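Local coordinates for protein cytochrome P450 monooxygenase (Rhodococcus sp. ECU0066, PDB 6KBH) that probably acts as a self-sufficient monooxygenase, joining a heme-bearing P450 module in one chain to reductase modules that carry FMN and a [2Fe-2S] cluster, at residues Glu162-Phe167 with Leu407-Arg412; His151-Val156 with Ser458-Val463. One frame throughout, in Å; residues are numbered along the deposited sequence.

Contact 1: Glu162-Phe167 with Leu407-Arg412; sequences EYVDRF and LEELTR
In the conserved helical core of the P450 fold, helix 153-164, which corresponds to helix D, packs through Val164 against Glu409 and Leu410 of helix 396-413, the L helix that follows the heme-ligating Cys393. CA of Val164 and CA of Leu410, the nearest pair, are 8.2 Å apart, and only 121 Å² is buried between the segments. Val164 works with both branches. Its CG1, set between the backbone N and the carbonyl carbon (chi1 52°), lies above the carboxylate plane of Glu409, 3.4 Å from CD; its CG2 reaches CD2 of Leu410 at 4.1 Å in an apolar contact. The extended chain of Glu409, with CG anti to the backbone N (chi1 -170°), brings the carboxylate under CG1 of Val164. No hydrogen bond joins the two segments. The buried carboxylate is instead held by salt bridges from OE2 to Arg413, one turn further along its own helix, and to Arg161 on helix 153-164, so the valine methyl packs beside an ion cluster that itself ties the two helices together. Met179 of helix 175-180 touches both Leu410 and Phe167 and extends the apolar side of the junction. Next to it, Phe167 turns one ring face to the backbone, with O of Tyr163 3.5 Å above the ring plane and offset toward its rim. Arg166 closes back on its own segment: NE donates to O of Glu162 at 3.1 Å (N-H...O angle 157°), the oxygen lying in the guanidinium plane but NE standing above the carbonyl plane of Glu162 and not on a lone pair, while CE1 of Tyr163 sits 4.2 Å above the centre of that guanidinium.

Contact 2: His151-Val156 with Ser458-Val463; sequences HHEPMV and SRRQPV
Glu153 OE2 accepts a hydrogen bond from the backbone N of Val463 at 3.1 Å, nearly straight (N-H...O angle 160°), the donor coming to the syn side of the oxygen and tilted out of the carboxylate plane. The same oxygen lies over one face of the Arg460 guanidinium, toward its rim. At 3.8 Å from OE2 to NH1 of Arg460 this is a long salt bridge of charge alone, with no N-H aimed at the oxygen; the two flat groups are 23° from parallel. Arg157, whose other partner is Glu408, adds a second long, weak ion pair to OE2, and the two arginines thus gather round one carboxylate. Glu153 reaches this place with CG anti to its N (chi1 -173°) and the rest of the chain extended. A glutamine in its place would probably leave the Arg460 charge without the carboxylate over its face. The contact pins the helix of the P450 fold that corresponds to helix D to the loop between helix 449-452 and strand 475-486, the path by which the chain leaves the heme module for the flavin-binding one. Val463 fits alongside the glutamate: CG2, beside its own backbone N and anti to the carbonyl carbon, faces the same carboxylate that the N-H grips, 3.5 Å from CD of Glu153. Both Glu153 and Val463 also touch Met401 of helix 396-413, and Val463 shares Ile405 of that helix with Val156. On the loop backbone, CA of Pro462 passes 4.0 Å from Glu153 OE2.

How the contacts relate
Both contacts use helix 153-164, but at different levels: contact 1 joins it to helix 396-413 in the buried core of the P450 module, whereas contact 2 joins it to an irregular loop at the surface. In contact 1 a valine meets a leucine methyl and a carboxylate face without any hydrogen bond across, the charge of Glu409 being taken up by Arg413 and Arg161; in contact 2 a carboxylate bonds directly to the partner segment. Their centres lie 13 Å apart, and the second segments meet: Arg412 NH1 of contact 1 is 2.7 Å from Arg459 O of contact 2, a probable hydrogen bond. Helix 396-413 is thus packed against both the helix and the loop.

Contact 1: Glu162-Phe167 with Leu407-Arg412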
loop_
_atom_site.group_PDB
_atom_site.type_symbol
_atom_site.label_atom_id
_atom_site.label_comp_id
_atom_site.label_asym_id
_atom_site.label_seq_id
_atom_site.Cartn_x
_atom_site.Cartn_y
_atom_site.Cartn_z
ATOM N N GLU A 162 -25.087 3.016 7.898
ATOM C CA GLU A 162 -26.256 2.469 8.582
ATOM C C GLU A 162 -26.075 2.457 10.094
ATOM O O GLU A 162 -27.052 2.596 10.840
ATOM C CB GLU A 162 -26.542 1.051 8.089
ATOM C CG GLU A 162 -27.160 0.960 6.710
ATOM C CD GLU A 162 -27.648 -0.441 6.394
ATOM O OE1 GLU A 162 -27.483 -1.335 7.252
ATOM O OE2 GLU A 162 -28.191 -0.651 5.289
ATOM N N TYR A 163 -24.839 2.293 10.561
ATOM C CA TYR A 163 -24.552 2.258 11.988
ATOM C C TYR A 163 -24.320 3.649 12.572
ATOM O O TYR A 163 -24.861 3.970 13.634
ATOM C CB TYR A 163 -23.340 1.360 12.253
ATOM C CG TYR A 163 -23.687 -0.105 12.400
ATOM C CD1 TYR A 163 -24.237 -0.591 13.578
ATOM C CD2 TYR A 163 -23.473 -1.000 11.359
ATOM C CE1 TYR A 163 -24.560 -1.927 13.720
ATOM C CE2 TYR A 163 -23.790 -2.341 11.492
ATOM C CZ TYR A 163 -24.334 -2.797 12.675
ATOM O OH TYR A 163 -24.654 -4.129 12.813
ATOM N N VAL A 164 -23.531 4.489 11.896
ATOM C CA VAL A 164 -23.136 5.762 12.497
ATOM C C VAL A 164 -24.332 6.696 12.656
ATOM O O VAL A 164 -24.372 7.507 13.589
ATOM C CB VAL A 164 -22.002 6.419 11.682
ATOM C CG1 VAL A 164 -22.381 6.495 10.248
ATOM C CG2 VAL A 164 -21.678 7.812 12.203
ATOM N N ASP A 165 -25.334 6.589 11.784
ATOM C CA ASP A 165 -26.474 7.492 11.878
ATOM C C ASP A 165 -27.455 7.113 12.984
ATOM O O ASP A 165 -28.399 7.868 13.236
ATOM C CB ASP A 165 -27.207 7.574 10.531
ATOM C CG ASP A 165 -27.809 6.247 10.099
ATOM O OD1 ASP A 165 -27.752 5.267 10.870
ATOM O OD2 ASP A 165 -28.347 6.187 8.974
ATOM N N ARG A 166 -27.276 5.962 13.634
ATOM C CA ARG A 166 -28.121 5.638 14.779
ATOM C C ARG A 166 -27.728 6.462 15.996
ATOM O O ARG A 166 -28.592 6.890 16.770
ATOM C CB ARG A 166 -28.032 4.146 15.093
ATOM C CG ARG A 166 -28.240 3.256 13.890
ATOM C CD ARG A 166 -28.349 1.800 14.293
ATOM N NE ARG A 166 -28.317 0.923 13.128
ATOM C CZ ARG A 166 -28.550 -0.383 13.168
ATOM N NH1 ARG A 166 -28.834 -0.975 14.321
ATOM N NH2 ARG A 166 -28.499 -1.099 12.054
ATOM N N PHE A 167 -26.429 6.698 16.174
ATOM C CA PHE A 167 -25.905 7.422 17.324
ATOM C C PHE A 167 -25.360 8.796 16.945
ATOM O O PHE A 167 -24.623 9.403 17.728
ATOM C CB PHE A 167 -24.844 6.567 18.029
ATOM C CG PHE A 167 -23.713 6.104 17.133
ATOM C CD1 PHE A 167 -22.920 7.005 16.437
ATOM C CD2 PHE A 167 -23.452 4.751 16.988
ATOM C CE1 PHE A 167 -21.889 6.564 15.619
ATOM C CE2 PHE A 167 -22.426 4.305 16.173
ATOM C CZ PHE A 167 -21.643 5.207 15.492
ATOM N N LEU A 407 -12.682 5.505 8.834
ATOM C CA LEU A 407 -11.981 6.728 9.168
ATOM C C LEU A 407 -12.222 7.847 8.166
ATOM O O LEU A 407 -11.726 8.955 8.381
ATOM C CB LEU A 407 -10.479 6.454 9.296
ATOM C CG LEU A 407 -9.612 7.570 9.885
ATOM C CD1 LEU A 407 -10.092 7.944 11.286
ATOM C CD2 LEU A 407 -8.141 7.190 9.884
ATOM N N GLU A 408 -12.957 7.630 7.076
ATOM C CA GLU A 408 -13.304 8.865 6.386
ATOM C C GLU A 408 -14.660 9.388 6.838
ATOM O O GLU A 408 -14.806 10.596 7.044
ATOM C CB GLU A 408 -13.241 8.720 4.856
ATOM C CG GLU A 408 -14.221 7.805 4.169
ATOM C CD GLU A 408 -14.552 8.297 2.763
ATOM O OE1 GLU A 408 -14.984 9.461 2.621
ATOM O OE2 GLU A 408 -14.393 7.516 1.802
ATOM N N GLU A 409 -15.635 8.507 7.073
ATOM C CA GLU A 409 -16.942 8.979 7.514
ATOM C C GLU A 409 -16.864 9.670 8.871
ATOM O O GLU A 409 -17.500 10.709 9.079
ATOM C CB GLU A 409 -17.947 7.832 7.569
ATOM C CG GLU A 409 -19.353 8.355 7.795
ATOM C CD GLU A 409 -20.437 7.325 7.580
ATOM O OE1 GLU A 409 -20.117 6.124 7.478
ATOM O OE2 GLU A 409 -21.618 7.728 7.496
ATOM N N LEU A 410 -16.100 9.107 9.811
ATOM C CA LEU A 410 -16.034 9.706 11.141
ATOM C C LEU A 410 -15.217 10.992 11.146
ATOM O O LEU A 410 -15.430 11.854 12.007
ATOM C CB LEU A 410 -15.472 8.703 12.147
ATOM C CG LEU A 410 -16.188 7.351 12.193
ATOM C CD1 LEU A 410 -15.433 6.390 13.080
ATOM C CD2 LEU A 410 -17.630 7.498 12.662
ATOM N N THR A 411 -14.280 11.145 10.208
ATOM C CA THR A 411 -13.601 12.428 10.062
ATOM C C THR A 411 -14.421 13.414 9.244
ATOM O O THR A 411 -14.291 14.628 9.433
ATOM C CB THR A 411 -12.229 12.244 9.419
ATOM O OG1 THR A 411 -12.385 11.762 8.075
ATOM C CG2 THR A 411 -11.393 11.274 10.236
ATOM N N ARG A 412 -15.250 12.919 8.327
ATOM C CA ARG A 412 -16.142 13.801 7.583
ATOM C C ARG A 412 -17.221 14.370 8.493
ATOM O O ARG A 412 -17.316 15.587 8.685
ATOM C CB ARG A 412 -16.778 13.045 6.417
ATOM C CG ARG A 412 -15.847 12.780 5.255
ATOM C CD ARG A 412 -15.882 13.898 4.237
ATOM N NE ARG A 412 -15.211 13.502 3.004
ATOM C CZ ARG A 412 -15.719 12.652 2.116
ATOM N NH1 ARG A 412 -16.911 12.106 2.319
ATOM N NH2 ARG A 412 -15.035 12.348 1.022
#

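Contact 2: His151-Val156 with Ser458-Val463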
loop_
_atom_site.group_PDB
_atom_site.type_symbol
_atom_site.label_atom_id
_atom_site.label_comp_id
_atom_site.label_asym_id
_atom_site.label_seq_id
_atom_site.Cartn_x
_atom_site.Cartn_y
_atom_site.Cartn_z
ATOM N N HIS A 151 -15.757 -4.474 -6.135
ATOM C CA HIS A 151 -17.194 -4.727 -6.104
ATOM C C HIS A 151 -17.780 -4.448 -4.725
ATOM O O HIS A 151 -18.910 -3.958 -4.609
ATOM C CB HIS A 151 -17.489 -6.169 -6.516
ATOM C CG HIS A 151 -18.860 -6.632 -6.134
ATOM N ND1 HIS A 151 -19.089 -7.500 -5.088
ATOM C CD2 HIS A 151 -20.076 -6.333 -6.647
ATOM C CE1 HIS A 151 -20.386 -7.722 -4.978
ATOM N NE2 HIS A 151 -21.008 -7.025 -5.912
ATOM N N HIS A 152 -17.031 -4.753 -3.665
ATOM C CA HIS A 152 -17.567 -4.681 -2.311
ATOM C C HIS A 152 -17.520 -3.281 -1.711
ATOM O O HIS A 152 -18.084 -3.076 -0.631
ATOM C CB HIS A 152 -16.815 -5.652 -1.397
ATOM C CG HIS A 152 -17.056 -7.095 -1.713
ATOM N ND1 HIS A 152 -18.285 -7.698 -1.553
ATOM C CD2 HIS A 152 -16.224 -8.059 -2.176
ATOM C CE1 HIS A 152 -18.201 -8.968 -1.904
ATOM N NE2 HIS A 152 -16.960 -9.212 -2.286
ATOM N N GLU A 153 -16.877 -2.318 -2.374
ATOM C CA GLU A 153 -16.743 -0.987 -1.787
ATOM C C GLU A 153 -18.071 -0.279 -1.525
ATOM O O GLU A 153 -18.157 0.445 -0.518
ATOM C CB GLU A 153 -15.836 -0.117 -2.668
ATOM C CG GLU A 153 -15.516 1.236 -2.048
ATOM C CD GLU A 153 -14.344 1.928 -2.710
ATOM O OE1 GLU A 153 -13.665 1.298 -3.551
ATOM O OE2 GLU A 153 -14.105 3.113 -2.392
ATOM N N PRO A 154 -19.113 -0.404 -2.358
ATOM C CA PRO A 154 -20.400 0.198 -1.974
ATOM C C PRO A 154 -21.034 -0.465 -0.764
ATOM O O PRO A 154 -21.711 0.217 0.016
ATOM C CB PRO A 154 -21.265 0.018 -3.231
ATOM C CG PRO A 154 -20.288 -0.126 -4.342
ATOM C CD PRO A 154 -19.144 -0.887 -3.752
ATOM N N MET A 155 -20.834 -1.773 -0.585
ATOM C CA MET A 155 -21.472 -2.484 0.519
ATOM C C MET A 155 -20.953 -2.006 1.871
ATOM O O MET A 155 -21.734 -1.825 2.813
ATOM C CB MET A 155 -21.256 -3.989 0.357
ATOM C CG MET A 155 -21.635 -4.832 1.567
ATOM S SD MET A 155 -20.276 -5.059 2.735
ATOM C CE MET A 155 -19.069 -5.895 1.710
ATOM N N VAL A 156 -19.638 -1.808 1.991
ATOM C CA VAL A 156 -19.071 -1.391 3.269
ATOM C C VAL A 156 -19.413 0.065 3.562
ATOM O O VAL A 156 -19.618 0.440 4.723
ATOM C CB VAL A 156 -17.551 -1.644 3.281
ATOM C CG1 VAL A 156 -16.917 -1.135 2.005
ATOM C CG2 VAL A 156 -16.899 -1.001 4.500
ATOM N N SER A 458 -22.701 12.760 0.041
ATOM C CA SER A 458 -22.525 12.419 -1.364
ATOM C C SER A 458 -21.056 12.433 -1.756
ATOM O O SER A 458 -20.664 11.762 -2.721
ATOM C CB SER A 458 -23.318 13.385 -2.242
ATOM O OG SER A 458 -24.668 13.477 -1.818
ATOM N N ARG A 459 -20.232 13.202 -1.041
ATOM C CA ARG A 459 -18.782 13.079 -1.173
ATOM C C ARG A 459 -18.339 11.686 -0.768
ATOM O O ARG A 459 -18.597 11.247 0.361
ATOM C CB ARG A 459 -18.070 14.100 -0.293
ATOM C CG ARG A 459 -18.318 15.540 -0.608
ATOM C CD ARG A 459 -17.129 16.312 -0.076
ATOM N NE ARG A 459 -16.785 17.489 -0.860
ATOM C CZ ARG A 459 -17.525 18.590 -0.908
ATOM N NH1 ARG A 459 -18.657 18.659 -0.223
ATOM N NH2 ARG A 459 -17.129 19.620 -1.638
ATOM N N ARG A 460 -17.662 10.992 -1.675
ATOM C CA ARG A 460 -17.069 9.706 -1.349
ATOM C C ARG A 460 -15.658 9.697 -1.910
ATOM O O ARG A 460 -15.448 10.038 -3.081
ATOM C CB ARG A 460 -17.915 8.551 -1.872
ATOM C CG ARG A 460 -17.765 8.138 -3.323
ATOM C CD ARG A 460 -17.889 6.634 -3.415
ATOM N NE ARG A 460 -17.074 6.100 -4.499
ATOM C CZ ARG A 460 -16.905 4.803 -4.727
ATOM N NH1 ARG A 460 -17.499 3.915 -3.941
ATOM N NH2 ARG A 460 -16.149 4.393 -5.741
ATOM N N GLN A 461 -14.679 9.371 -1.058
ATOM C CA GLN A 461 -13.327 9.305 -1.594
ATOM C C GLN A 461 -13.009 7.881 -1.997
ATOM O O GLN A 461 -13.224 6.956 -1.205
ATOM C CB GLN A 461 -12.306 9.791 -0.579
ATOM C CG GLN A 461 -10.931 9.950 -1.189
ATOM C CD GLN A 461 -9.896 10.378 -0.191
ATOM O OE1 GLN A 461 -10.125 10.317 1.010
ATOM N NE2 GLN A 461 -8.746 10.827 -0.682
ATOM N N PRO A 462 -12.518 7.670 -3.214
ATOM C CA PRO A 462 -12.143 6.313 -3.628
ATOM C C PRO A 462 -11.075 5.734 -2.713
ATOM O O PRO A 462 -10.107 6.407 -2.346
ATOM C CB PRO A 462 -11.621 6.506 -5.058
ATOM C CG PRO A 462 -11.240 7.952 -5.134
ATOM C CD PRO A 462 -12.230 8.664 -4.264
ATOM N N VAL A 463 -11.279 4.473 -2.330
ATOM C CA VAL A 463 -10.285 3.751 -1.554
ATOM C C VAL A 463 -8.968 3.683 -2.328
ATOM O O VAL A 463 -8.946 3.626 -3.565
ATOM C CB VAL A 463 -10.828 2.349 -1.227
ATOM C CG1 VAL A 463 -9.737 1.431 -0.739
ATOM C CG2 VAL A 463 -11.939 2.449 -0.195
#